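Long-range contacts in L-methionine gamma-lyase (Fusobacterium nucleatum subsp. nucleatum, PDB 6LXU), which is a pyridoxal-phosphate-dependent enzyme of the Cys/Met metabolism family that carries its cofactor covalently and assembles from four chains: residues A76-E81 with M195-K200; V184-T189 with L201-V206; T60-P65 with I235-L240. One frame throughout, in Å; residues are numbered along the deposited sequence.

Contact 1 (A76-E81 with M195-K200); sequences ALEEGE and MQKPLK
Glu78 and Lys197 bring their CA atoms to 5.5 Å where helix 65-78 runs out against the loop leading to strand 205-209; the CA atoms of Gly80 and Leu199 stand 6.8 Å apart. Glu79, with positive phi, is the C-prime residue of a Schellman motif closing the helix. The extended side chain of Lys197 carries NZ to Leu77 O at 2.9 Å, tilted 26° from the carbonyl plane. The same NZ forms a salt bridge with Glu79 OE2 at 2.7 Å, using the anti lone pair of that oxygen. From the syn side, 32° out of the carboxylate plane, Lys200 NZ makes a second salt bridge, to Glu79 OE1 at 3.2 Å, its chain bent at chi3. Lys8 forms a further salt bridge with Glu79 OE2. A water donates to both Glu78 O and Glu78 OE1 and accepts from Leu199 N at 2.8 Å, while Glu78 OE2 turns to His208 and Asn188. Beside this water bridge, Leu199 CD1 packs on Gly80 CA at 3.6 Å. Three lysines thus converge on one carboxylate, which should favour its ionised form. Lys197 NZ also sits at the C-terminal end of the helix, where the dipole would probably favour a positive charge.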
ATOM      1  N   ALA A  76      15.668  20.192  -2.356  1.00  6.49           N
ATOM      2  CA  ALA A  76      16.939  20.245  -1.633  1.00  6.87           C
ATOM      3  C   ALA A  76      18.070  19.605  -2.422  1.00  7.02           C
ATOM      4  O   ALA A  76      19.201  20.127  -2.446  1.00  7.77           O
ATOM      5  CB  ALA A  76      16.802  19.588  -0.268  1.00  7.06           C
ATOM      6  N   LEU A  77      17.794  18.477  -3.077  1.00  6.96           N
ATOM      7  CA  LEU A  77      18.814  17.783  -3.858  1.00  7.07           C
ATOM      8  C   LEU A  77      19.278  18.564  -5.077  1.00  7.13           C
ATOM      9  O   LEU A  77      20.471  18.545  -5.392  1.00  7.62           O
ATOM     10  CB  LEU A  77      18.321  16.397  -4.280  1.00  7.53           C
ATOM     11  CG  LEU A  77      18.165  15.401  -3.124  1.00  8.13           C
ATOM     12  CD1 LEU A  77      17.356  14.197  -3.573  1.00  8.43           C
ATOM     13  CD2 LEU A  77      19.504  14.951  -2.555  1.00  8.69           C
ATOM     14  N   GLU A  78      18.358  19.241  -5.751  1.00  6.82           N
ATOM     15  CA  GLU A  78      18.689  20.080  -6.907  1.00  7.14           C
ATOM     16  C   GLU A  78      19.149  21.491  -6.522  1.00  7.45           C
ATOM     17  O   GLU A  78      19.551  22.278  -7.374  1.00  7.91           O
ATOM     18  CB  GLU A  78      17.491  20.183  -7.856  1.00  6.90           C
ATOM     19  CG  GLU A  78      17.177  18.905  -8.616  1.00  6.98           C
ATOM     20  CD  GLU A  78      18.146  18.564  -9.740  1.00  7.07           C
ATOM     21  OE1 GLU A  78      19.117  19.322 -10.004  1.00  8.00           O
ATOM     22  OE2 GLU A  78      17.957  17.486 -10.364  1.00  7.30           O
ATOM     23  N   GLU A  79      19.037  21.814  -5.233  1.00  7.89           N
ATOM     24  CA  GLU A  79      19.355  23.145  -4.698  1.00  8.97           C
ATOM     25  C   GLU A  79      18.506  24.234  -5.350  1.00  8.93           C
ATOM     26  O   GLU A  79      18.997  25.312  -5.706  1.00 10.13           O
ATOM     27  CB  GLU A  79      20.860  23.424  -4.764  1.00 10.17           C
ATOM     28  CG  GLU A  79      21.666  22.408  -3.965  1.00 11.58           C
ATOM     29  CD  GLU A  79      23.156  22.668  -3.989  1.00 13.22           C
ATOM     30  OE1 GLU A  79      23.572  23.838  -3.877  1.00 15.69           O
ATOM     31  OE2 GLU A  79      23.909  21.691  -4.117  1.00 14.14           O
ATOM     32  N   GLY A  80      17.218  23.938  -5.504  1.00  8.67           N
ATOM     33  CA  GLY A  80      16.228  24.902  -5.934  1.00  8.65           C
ATOM     34  C   GLY A  80      15.257  25.277  -4.840  1.00  8.54           C
ATOM     35  O   GLY A  80      15.238  24.682  -3.763  1.00  9.15           O
ATOM     36  N   GLU A  81      14.412  26.256  -5.131  1.00  8.72           N
ATOM     37  CA  GLU A  81      13.518  26.786  -4.110  1.00  9.14           C
ATOM     38  C   GLU A  81      12.341  25.882  -3.782  1.00  8.40           C
ATOM     39  O   GLU A  81      11.917  25.821  -2.637  1.00  8.93           O
ATOM     40  CB  GLU A  81      12.965  28.137  -4.526  1.00 10.15           C
ATOM     41  CG  GLU A  81      14.028  29.218  -4.677  1.00 11.40           C
ATOM     42  CD  GLU A  81      13.473  30.593  -5.010  1.00 12.37           C
ATOM     43  OE1 GLU A  81      12.247  30.765  -5.135  1.00 11.74           O
ATOM     44  OE2 GLU A  81      14.291  31.541  -5.140  1.00 15.60           O
ATOM     45  N   MET A 195      24.767  13.622 -10.055  1.00  7.21           N
ATOM     46  CA  MET A 195      25.777  13.980 -11.051  1.00  7.35           C
ATOM     47  C   MET A 195      25.701  15.406 -11.550  1.00  7.32           C
ATOM     48  O   MET A 195      26.747  15.970 -11.898  1.00  7.84           O
ATOM     49  CB  MET A 195      25.706  13.046 -12.253  1.00  7.54           C
ATOM     50  CG  MET A 195      26.073  11.633 -11.876  1.00  8.25           C
ATOM     51  SD  MET A 195      25.880  10.434 -13.194  1.00  8.90           S
ATOM     52  CE  MET A 195      24.608   9.384 -12.497  1.00  8.49           C
ATOM     53  N   GLN A 196      24.514  15.995 -11.639  1.00  7.02           N
ATOM     54  CA  GLN A 196      24.345  17.243 -12.376  1.00  7.28           C
ATOM     55  C   GLN A 196      23.248  18.038 -11.711  1.00  7.04           C
ATOM     56  O   GLN A 196      22.204  17.469 -11.375  1.00  7.10           O
ATOM     57  CB  GLN A 196      23.950  16.862 -13.799  1.00  7.67           C
ATOM     58  CG  GLN A 196      23.828  17.961 -14.825  1.00  7.96           C
ATOM     59  CD  GLN A 196      23.709  17.378 -16.221  1.00  7.77           C
ATOM     60  OE1 GLN A 196      24.692  17.294 -16.956  1.00  8.39           O
ATOM     61  NE2 GLN A 196      22.507  16.936 -16.586  1.00  7.40           N
ATOM     62  N   LYS A 197      23.479  19.340 -11.504  1.00  7.41           N
ATOM     63  CA  LYS A 197      22.506  20.226 -10.877  1.00  7.73           C
ATOM     64  C   LYS A 197      22.282  21.431 -11.790  1.00  7.53           C
ATOM     65  O   LYS A 197      22.944  22.478 -11.659  1.00  7.39           O
ATOM     66  CB  LYS A 197      22.952  20.644  -9.474  1.00  8.39           C
ATOM     67  CG  LYS A 197      23.085  19.461  -8.516  1.00  8.96           C
ATOM     68  CD  LYS A 197      23.170  19.910  -7.066  1.00  9.75           C
ATOM     69  CE  LYS A 197      23.571  18.773  -6.138  1.00 10.22           C
ATOM     70  NZ  LYS A 197      23.288  19.084  -4.712  1.00 10.82           N
ATOM     71  N   PRO A 198      21.384  21.280 -12.767  1.00  7.24           N
ATOM     72  CA  PRO A 198      21.243  22.307 -13.793  1.00  7.41           C
ATOM     73  C   PRO A 198      20.921  23.704 -13.265  1.00  7.75           C
ATOM     74  O   PRO A 198      21.343  24.702 -13.893  1.00  7.53           O
ATOM     75  CB  PRO A 198      20.112  21.758 -14.683  1.00  7.35           C
ATOM     76  CG  PRO A 198      20.199  20.274 -14.517  1.00  7.37           C
ATOM     77  CD  PRO A 198      20.561  20.087 -13.079  1.00  7.22           C
ATOM     78  N   LEU A 199      20.201  23.813 -12.160  1.00  8.00           N
ATOM     79  CA  LEU A 199      19.863  25.142 -11.645  1.00  8.92           C
ATOM     80  C   LEU A 199      21.115  25.928 -11.267  1.00  9.47           C
ATOM     81  O   LEU A 199      21.135  27.160 -11.401  1.00 10.57           O
ATOM     82  CB  LEU A 199      18.926  25.040 -10.443  1.00  9.18           C
ATOM     83  CG  LEU A 199      17.584  24.348 -10.716  1.00  9.39           C
ATOM     84  CD1 LEU A 199      16.776  24.277  -9.439  1.00  9.76           C
ATOM     85  CD2 LEU A 199      16.777  25.030 -11.814  1.00  9.73           C
ATOM     86  N   LYS A 200      22.169  25.235 -10.862  1.00  9.80           N
ATOM     87  CA  LYS A 200      23.433  25.902 -10.515  1.00 10.88           C
ATOM     88  C   LYS A 200      24.174  26.414 -11.741  1.00 10.87           C
ATOM     89  O   LYS A 200      25.134  27.196 -11.597  1.00 12.35           O
ATOM     90  CB  LYS A 200      24.310  24.961  -9.690  1.00 12.33           C
ATOM     91  CG  LYS A 200      23.623  24.498  -8.412  1.00 14.20           C
ATOM     92  CD  LYS A 200      24.529  23.675  -7.518  1.00 16.42           C
ATOM     93  CE  LYS A 200      25.518  24.545  -6.760  1.00 18.24           C
ATOM     94  NZ  LYS A 200      26.200  23.780  -5.690  1.00 20.20           N
TER
HETATM   95  O   HOH W   1      19.806  21.898 -10.096  1.00  8.13           O

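Contact 2 (V184-T189 with L201-V206); sequences VIVDNT and LGVDIV
Ile185 pairs with Ile205, and Val186 with Val206, as neighbours in two parallel strands, the arrangement expected of a beta-alpha-beta unit made of strand 183-187, helix 192-195 and strand 205-209. Three backbone N-H...O bonds join the segments. Val184 O accepts from both Ile205 N and Asp204 N, the second bond being the more bent, with an N-H...O angle of 133°. One step on, Val186 N donates to Ile205 O at 2.9 Å. The same Ile205 O receives a CA-H...O contact from Ile185 CA at 3.3 Å, and Val206 CA makes a similar one to Val186 O.

One side-chain bond adds to these backbone bonds. Asp204 keeps CG beside its own backbone N (chi1 -62°), which lets OD2 offer its anti lone pair to Val184 N at 2.8 Å, nearly straight at 170°. His177 is a second partner of OD2 and Arg228 forms a salt bridge with OD1, so three groups grip the carboxylate, two of them through OD2.

Apolar contacts occupy both faces. On the valine face, Val186 CG2 reaches the two methyls of Val203, CG1 and CG2, each at 3.6 Å, the side chains crossing at about a right angle; Val184 CG1 adds to the group. On the isoleucine face, Ile185 and Ile205 lie side by side with CG1 of the first 4.0 Å from CD1 of the second.

At the strand end Asp187 OD1 forms an Asx turn with Thr189 N, while Asp187 OD2 lies near the cofactor ring nitrogen N1 of the modified residue at position 212. Strand 183-187 is flanked by 151-157 on its other edge; helix 169-176 packs on the valine face and helix 89-100 on the isoleucine face.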
ATOM      1  N   VAL A 184      14.655  28.274 -19.620  1.00  7.77           N
ATOM      2  CA  VAL A 184      15.424  27.093 -19.933  1.00  7.57           C
ATOM      3  C   VAL A 184      14.935  25.955 -19.032  1.00  7.27           C
ATOM      4  O   VAL A 184      14.930  26.088 -17.808  1.00  7.00           O
ATOM      5  CB  VAL A 184      16.942  27.321 -19.748  1.00  7.99           C
ATOM      6  CG1 VAL A 184      17.714  26.065 -20.137  1.00  8.51           C
ATOM      7  CG2 VAL A 184      17.421  28.502 -20.584  1.00  8.23           C
ATOM      8  N   ILE A 185      14.533  24.851 -19.676  1.00  6.99           N
ATOM      9  CA  ILE A 185      13.986  23.675 -18.986  1.00  7.20           C
ATOM     10  C   ILE A 185      14.898  22.517 -19.322  1.00  7.00           C
ATOM     11  O   ILE A 185      15.185  22.287 -20.491  1.00  7.23           O
ATOM     12  CB  ILE A 185      12.537  23.374 -19.442  1.00  7.76           C
ATOM     13  CG1 ILE A 185      11.657  24.608 -19.231  1.00  8.43           C
ATOM     14  CG2 ILE A 185      11.994  22.158 -18.705  1.00  7.86           C
ATOM     15  CD1 ILE A 185      10.239  24.474 -19.732  1.00  8.77           C
ATOM     16  N   VAL A 186      15.342  21.773 -18.303  1.00  6.69           N
ATOM     17  CA  VAL A 186      16.214  20.618 -18.508  1.00  6.47           C
ATOM     18  C   VAL A 186      15.604  19.366 -17.896  1.00  6.05           C
ATOM     19  O   VAL A 186      15.236  19.361 -16.724  1.00  6.24           O
ATOM     20  CB  VAL A 186      17.613  20.851 -17.908  1.00  6.87           C
ATOM     21  CG1 VAL A 186      18.471  19.597 -17.971  1.00  7.12           C
ATOM     22  CG2 VAL A 186      18.282  21.987 -18.645  1.00  7.08           C
ATOM     23  N   ASP A 187      15.568  18.314 -18.696  1.00  5.78           N
ATOM     24  CA  ASP A 187      15.226  16.969 -18.224  1.00  5.69           C
ATOM     25  C   ASP A 187      16.503  16.327 -17.700  1.00  5.53           C
ATOM     26  O   ASP A 187      17.368  15.929 -18.470  1.00  5.79           O
ATOM     27  CB  ASP A 187      14.589  16.188 -19.373  1.00  5.89           C
ATOM     28  CG  ASP A 187      14.172  14.780 -18.995  1.00  6.15           C
ATOM     29  OD1 ASP A 187      14.654  14.271 -17.959  1.00  6.43           O
ATOM     30  OD2 ASP A 187      13.379  14.180 -19.765  1.00  6.28           O
ATOM     31  N   ASN A 188      16.606  16.273 -16.366  1.00  5.28           N
ATOM     32  CA  ASN A 188      17.794  15.796 -15.655  1.00  5.33           C
ATOM     33  C   ASN A 188      17.659  14.343 -15.187  1.00  5.21           C
ATOM     34  O   ASN A 188      18.359  13.917 -14.270  1.00  5.17           O
ATOM     35  CB  ASN A 188      18.071  16.725 -14.458  1.00  5.40           C
ATOM     36  CG  ASN A 188      19.496  16.635 -13.927  1.00  5.65           C
ATOM     37  OD1 ASN A 188      20.439  16.475 -14.703  1.00  6.22           O
ATOM     38  ND2 ASN A 188      19.652  16.756 -12.603  1.00  5.92           N
ATOM     39  N   THR A 189      16.777  13.582 -15.840  1.00  5.15           N
ATOM     40  CA  THR A 189      16.486  12.200 -15.440  1.00  5.12           C
ATOM     41  C   THR A 189      17.727  11.309 -15.400  1.00  5.25           C
ATOM     42  O   THR A 189      17.992  10.653 -14.401  1.00  5.47           O
ATOM     43  CB  THR A 189      15.436  11.578 -16.377  1.00  5.13           C
ATOM     44  OG1 THR A 189      14.203  12.301 -16.265  1.00  5.32           O
ATOM     45  CG2 THR A 189      15.164  10.131 -16.034  1.00  5.21           C
ATOM     46  N   LEU A 201      23.743  26.002 -12.935  1.00 10.42           N
ATOM     47  CA  LEU A 201      24.334  26.412 -14.206  1.00 10.50           C
ATOM     48  C   LEU A 201      23.512  27.481 -14.921  1.00 10.23           C
ATOM     49  O   LEU A 201      23.835  27.840 -16.045  1.00 11.03           O
ATOM     50  CB  LEU A 201      24.513  25.184 -15.106  1.00 10.78           C
ATOM     51  CG  LEU A 201      25.310  24.048 -14.453  1.00 11.39           C
ATOM     52  CD1 LEU A 201      25.361  22.856 -15.392  1.00 11.82           C
ATOM     53  CD2 LEU A 201      26.720  24.468 -14.062  1.00 11.94           C
ATOM     54  N   GLY A 202      22.463  27.982 -14.278  1.00  9.75           N
ATOM     55  CA  GLY A 202      21.612  29.033 -14.844  1.00  9.89           C
ATOM     56  C   GLY A 202      20.311  28.558 -15.464  1.00  9.26           C
ATOM     57  O   GLY A 202      19.574  29.364 -16.005  1.00 10.55           O
ATOM     58  N   VAL A 203      20.005  27.260 -15.381  1.00  8.50           N
ATOM     59  CA  VAL A 203      18.740  26.729 -15.907  1.00  8.23           C
ATOM     60  C   VAL A 203      17.591  27.221 -15.025  1.00  7.84           C
ATOM     61  O   VAL A 203      17.756  27.407 -13.834  1.00  8.55           O
ATOM     62  CB  VAL A 203      18.834  25.191 -15.951  1.00  8.43           C
ATOM     63  CG1 VAL A 203      17.493  24.515 -16.209  1.00  8.54           C
ATOM     64  CG2 VAL A 203      19.877  24.785 -16.980  1.00  8.52           C
ATOM     65  N   ASP A 204      16.414  27.448 -15.618  1.00  7.68           N
ATOM     66  CA  ASP A 204      15.270  27.928 -14.854  1.00  7.55           C
ATOM     67  C   ASP A 204      14.443  26.819 -14.189  1.00  6.96           C
ATOM     68  O   ASP A 204      13.978  27.007 -13.083  1.00  7.16           O
ATOM     69  CB  ASP A 204      14.355  28.744 -15.749  1.00  7.97           C
ATOM     70  CG  ASP A 204      15.043  29.971 -16.293  1.00  8.47           C
ATOM     71  OD1 ASP A 204      15.255  30.918 -15.508  1.00 10.61           O
ATOM     72  OD2 ASP A 204      15.394  29.973 -17.478  1.00  8.60           O
ATOM     73  N   ILE A 205      14.229  25.705 -14.907  1.00  6.66           N
ATOM     74  CA  ILE A 205      13.346  24.630 -14.420  1.00  6.52           C
ATOM     75  C   ILE A 205      14.021  23.299 -14.702  1.00  6.40           C
ATOM     76  O   ILE A 205      14.488  23.068 -15.810  1.00  6.45           O
ATOM     77  CB  ILE A 205      11.972  24.654 -15.136  1.00  6.79           C
ATOM     78  CG1 ILE A 205      11.293  26.029 -15.012  1.00  7.04           C
ATOM     79  CG2 ILE A 205      11.079  23.531 -14.605  1.00  6.76           C
ATOM     80  CD1 ILE A 205      10.070  26.194 -15.894  1.00  7.35           C
ATOM     81  N   VAL A 206      14.035  22.419 -13.697  1.00  6.35           N
ATOM     82  CA  VAL A 206      14.492  21.049 -13.854  1.00  6.48           C
ATOM     83  C   VAL A 206      13.288  20.127 -13.766  1.00  6.11           C
ATOM     84  O   VAL A 206      12.444  20.288 -12.880  1.00  6.09           O
ATOM     85  CB  VAL A 206      15.524  20.666 -12.777  1.00  7.29           C
ATOM     86  CG1 VAL A 206      15.762  19.158 -12.723  1.00  7.78           C
ATOM     87  CG2 VAL A 206      16.824  21.402 -13.040  1.00  7.91           C
TER

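Contact 3 (T60-P65 with I235-L240)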
ATOM      1  N   THR A  60      -5.996  16.750  -2.095  1.00  5.32           N
ATOM      2  CA  THR A  60      -4.725  16.180  -2.537  1.00  5.20           C
ATOM      3  C   THR A  60      -4.279  16.624  -3.925  1.00  5.29           C
ATOM      4  O   THR A  60      -3.081  16.725  -4.157  1.00  5.53           O
ATOM      5  CB  THR A  60      -4.759  14.657  -2.369  1.00  5.21           C
ATOM      6  OG1 THR A  60      -4.705  14.426  -0.960  1.00  5.15           O
ATOM      7  CG2 THR A  60      -3.601  13.926  -3.051  1.00  5.33           C
ATOM      8  N   ARG A  61      -5.201  16.954  -4.852  1.00  5.39           N
ATOM      9  CA  ARG A  61      -4.743  17.491  -6.140  1.00  5.62           C
ATOM     10  C   ARG A  61      -3.947  18.795  -5.976  1.00  5.99           C
ATOM     11  O   ARG A  61      -3.019  19.041  -6.744  1.00  6.61           O
ATOM     12  CB  ARG A  61      -5.902  17.667  -7.129  1.00  5.47           C
ATOM     13  CG  ARG A  61      -5.525  18.326  -8.463  1.00  5.40           C
ATOM     14  CD  ARG A  61      -6.393  17.882  -9.658  1.00  5.43           C
ATOM     15  NE  ARG A  61      -7.817  17.905  -9.346  1.00  5.45           N
ATOM     16  CZ  ARG A  61      -8.551  19.011  -9.201  1.00  5.48           C
ATOM     17  NH1 ARG A  61      -8.019  20.216  -9.418  1.00  5.70           N
ATOM     18  NH2 ARG A  61      -9.810  18.922  -8.811  1.00  5.63           N
ATOM     19  N   LEU A  62      -4.308  19.604  -4.978  1.00  6.44           N
ATOM     20  CA  LEU A  62      -3.564  20.839  -4.666  1.00  7.17           C
ATOM     21  C   LEU A  62      -2.249  20.566  -3.955  1.00  7.49           C
ATOM     22  O   LEU A  62      -1.248  21.260  -4.214  1.00  9.75           O
ATOM     23  CB  LEU A  62      -4.406  21.779  -3.811  1.00  7.93           C
ATOM     24  CG  LEU A  62      -5.706  22.276  -4.431  1.00  8.82           C
ATOM     25  CD1 LEU A  62      -6.505  23.111  -3.439  1.00  9.27           C
ATOM     26  CD2 LEU A  62      -5.456  23.054  -5.703  1.00  9.71           C
ATOM     27  N   GLY A  63      -2.239  19.580  -3.066  1.00  6.73           N
ATOM     28  CA  GLY A  63      -1.074  19.248  -2.262  1.00  6.38           C
ATOM     29  C   GLY A  63      -1.455  18.286  -1.167  1.00  6.12           C
ATOM     30  O   GLY A  63      -2.615  18.169  -0.812  1.00  6.00           O
ATOM     31  N   ASN A  64      -0.445  17.593  -0.630  1.00  5.76           N
ATOM     32  CA  ASN A  64      -0.656  16.540   0.353  1.00  5.54           C
ATOM     33  C   ASN A  64       0.615  16.467   1.204  1.00  5.56           C
ATOM     34  O   ASN A  64       1.697  16.602   0.663  1.00  5.48           O
ATOM     35  CB  ASN A  64      -0.907  15.217  -0.405  1.00  5.41           C
ATOM     36  CG  ASN A  64      -0.999  14.011   0.499  1.00  5.32           C
ATOM     37  OD1 ASN A  64       0.003  13.548   1.045  1.00  5.40           O
ATOM     38  ND2 ASN A  64      -2.209  13.470   0.651  1.00  5.06           N
ATOM     39  N   PRO A  65       0.482  16.232   2.522  1.00  5.89           N
ATOM     40  CA  PRO A  65       1.698  16.290   3.349  1.00  6.12           C
ATOM     41  C   PRO A  65       2.770  15.260   2.991  1.00  5.67           C
ATOM     42  O   PRO A  65       3.955  15.567   3.078  1.00  5.82           O
ATOM     43  CB  PRO A  65       1.199  16.149   4.782  1.00  6.85           C
ATOM     44  CG  PRO A  65      -0.262  15.993   4.710  1.00  7.03           C
ATOM     45  CD  PRO A  65      -0.739  16.080   3.315  1.00  6.43           C
ATOM     46  N   ILE A 235       3.000  26.395 -11.922  1.00  7.43           N
ATOM     47  CA  ILE A 235       2.961  25.013 -12.425  1.00  7.53           C
ATOM     48  C   ILE A 235       1.991  24.168 -11.578  1.00  7.37           C
ATOM     49  O   ILE A 235       1.196  23.386 -12.128  1.00  7.99           O
ATOM     50  CB  ILE A 235       4.364  24.407 -12.499  1.00  7.55           C
ATOM     51  CG1 ILE A 235       5.222  25.179 -13.508  1.00  7.94           C
ATOM     52  CG2 ILE A 235       4.296  22.929 -12.894  1.00  7.67           C
ATOM     53  CD1 ILE A 235       6.694  24.865 -13.416  1.00  8.22           C
ATOM     54  N   ARG A 236       2.002  24.352 -10.264  1.00  7.18           N
ATOM     55  CA  ARG A 236       1.093  23.639  -9.374  1.00  7.36           C
ATOM     56  C   ARG A 236      -0.364  24.028  -9.590  1.00  7.39           C
ATOM     57  O   ARG A 236      -1.232  23.161  -9.732  1.00  7.19           O
ATOM     58  CB  ARG A 236       1.455  23.896  -7.909  1.00  7.90           C
ATOM     59  CG  ARG A 236       0.546  23.209  -6.902  1.00  8.56           C
ATOM     60  CD  ARG A 236       0.842  23.658  -5.480  1.00  9.10           C
ATOM     61  NE  ARG A 236       2.186  23.277  -5.082  1.00  9.72           N
ATOM     62  CZ  ARG A 236       2.556  22.087  -4.619  1.00 10.29           C
ATOM     63  NH1 ARG A 236       1.648  21.118  -4.425  1.00 10.76           N
ATOM     64  NH2 ARG A 236       3.826  21.874  -4.325  1.00 11.37           N
ATOM     65  N   PHE A 237      -0.646  25.327  -9.548  1.00  7.59           N
ATOM     66  CA  PHE A 237      -2.021  25.802  -9.523  1.00  8.35           C
ATOM     67  C   PHE A 237      -2.654  26.026 -10.888  1.00  7.88           C
ATOM     68  O   PHE A 237      -3.853  26.306 -10.948  1.00  8.19           O
ATOM     69  CB  PHE A 237      -2.130  27.063  -8.648  1.00  9.20           C
ATOM     70  CG  PHE A 237      -1.830  26.815  -7.183  1.00 10.65           C
ATOM     71  CD1 PHE A 237      -2.479  25.812  -6.463  1.00 12.07           C
ATOM     72  CD2 PHE A 237      -0.891  27.585  -6.515  1.00 11.73           C
ATOM     73  CE1 PHE A 237      -2.212  25.600  -5.112  1.00 12.93           C
ATOM     74  CE2 PHE A 237      -0.633  27.382  -5.167  1.00 12.51           C
ATOM     75  CZ  PHE A 237      -1.286  26.389  -4.467  1.00 13.01           C
ATOM     76  N   VAL A 238      -1.879  25.893 -11.961  1.00  7.88           N
ATOM     77  CA  VAL A 238      -2.403  25.963 -13.323  1.00  8.33           C
ATOM     78  C   VAL A 238      -2.185  24.627 -14.024  1.00  8.04           C
ATOM     79  O   VAL A 238      -3.156  23.888 -14.302  1.00  8.02           O
ATOM     80  CB  VAL A 238      -1.800  27.141 -14.120  1.00  9.07           C
ATOM     81  CG1 VAL A 238      -2.355  27.162 -15.538  1.00  9.64           C
ATOM     82  CG2 VAL A 238      -2.076  28.468 -13.411  1.00  9.54           C
ATOM     83  N   GLY A 239      -0.931  24.295 -14.290  1.00  7.97           N
ATOM     84  CA  GLY A 239      -0.597  23.094 -15.049  1.00  8.08           C
ATOM     85  C   GLY A 239      -1.120  21.823 -14.417  1.00  7.85           C
ATOM     86  O   GLY A 239      -1.886  21.072 -15.039  1.00  8.06           O
ATOM     87  N   LEU A 240      -0.734  21.578 -13.181  1.00  7.26           N
ATOM     88  CA  LEU A 240      -1.161  20.372 -12.471  1.00  7.23           C
ATOM     89  C   LEU A 240      -2.640  20.425 -12.107  1.00  7.01           C
ATOM     90  O   LEU A 240      -3.390  19.473 -12.364  1.00  6.98           O
ATOM     91  CB  LEU A 240      -0.304  20.172 -11.221  1.00  7.64           C
ATOM     92  CG  LEU A 240      -0.722  19.059 -10.252  1.00  7.90           C
ATOM     93  CD1 LEU A 240      -0.756  17.681 -10.899  1.00  7.99           C
ATOM     94  CD2 LEU A 240       0.221  19.041  -9.058  1.00  8.41           C
TER
HETATM   95  O   HOH W   2      -2.986  21.498  -8.069  1.00 10.76           O
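Arg236 NH1 donates to Leu62 O at 2.9 Å, fastening the loop that precedes helix 65-78 to helix 229-244, which widens into a pi-type turn over residues 235-240. The carbonyl oxygen lies at the edge of the guanidinium, 14° out of its plane, and the N-H...O angle is 154°. The arginine gets there by leaving its backbone with CG opposite the N atom and then bending at chi3 (-64°), which swings the guanidinium round to the loop. Its other terminal nitrogen, NH2, forms a salt bridge with Glu71 on helix 65-78, so the loop and the helix after it are held by one side chain.

The extended first part of the chain lays Arg236 CD over one face of the Phe237 ring, 3.6 Å above its plane and offset toward the rim. Leu62 approaches that ring differently, at its edge, with CD2 at 4.1 Å from Phe237 CD1, and the two side chains cross at about a right angle.

In the pi-type turn Leu240 N bonds to Ile235 O at 2.8 Å. A water donates to Arg236 O and also to Arg61 O, the latter at 2.8 Å, bridging helix and loop. Leu240 CD2 covers the same Arg61 carbonyl at 4.0 Å from its O.

The side chain of Arg61 turns to the subunit interface, where NE bonds to the modified lysine (LLP) side chain of the second subunit; the loop therefore borders a cofactor site built from two chains. Farther along the loop, Asn64 occupies the N-cap position of helix 65-78, and Asn64 ND2 donates in its amide plane to Thr60 OG1 at 3.1 Å.

Along the chain the six segments run 60-65, 76-81, 184-189, 195-200, 201-206 and 235-240, so contacts 1 and 2 alternate and contact 3 encloses both. Helix 65-78 joins contact 3, at its start, to contact 1, at its end, their centres about 21 Å apart. Contacts 1 and 2 adjoin, with centres about 9 Å apart: Asn188 joins the two, linking the crossover loop and the end of helix 65-78 to the end of strand 183-187 in the seven-stranded sheet. The centre of contact 3 lies about 20 Å from that of contact 2. Contact 2 approaches the cofactor of its own chain and contact 3 that of the second subunit, consistent with active sites shared between subunits.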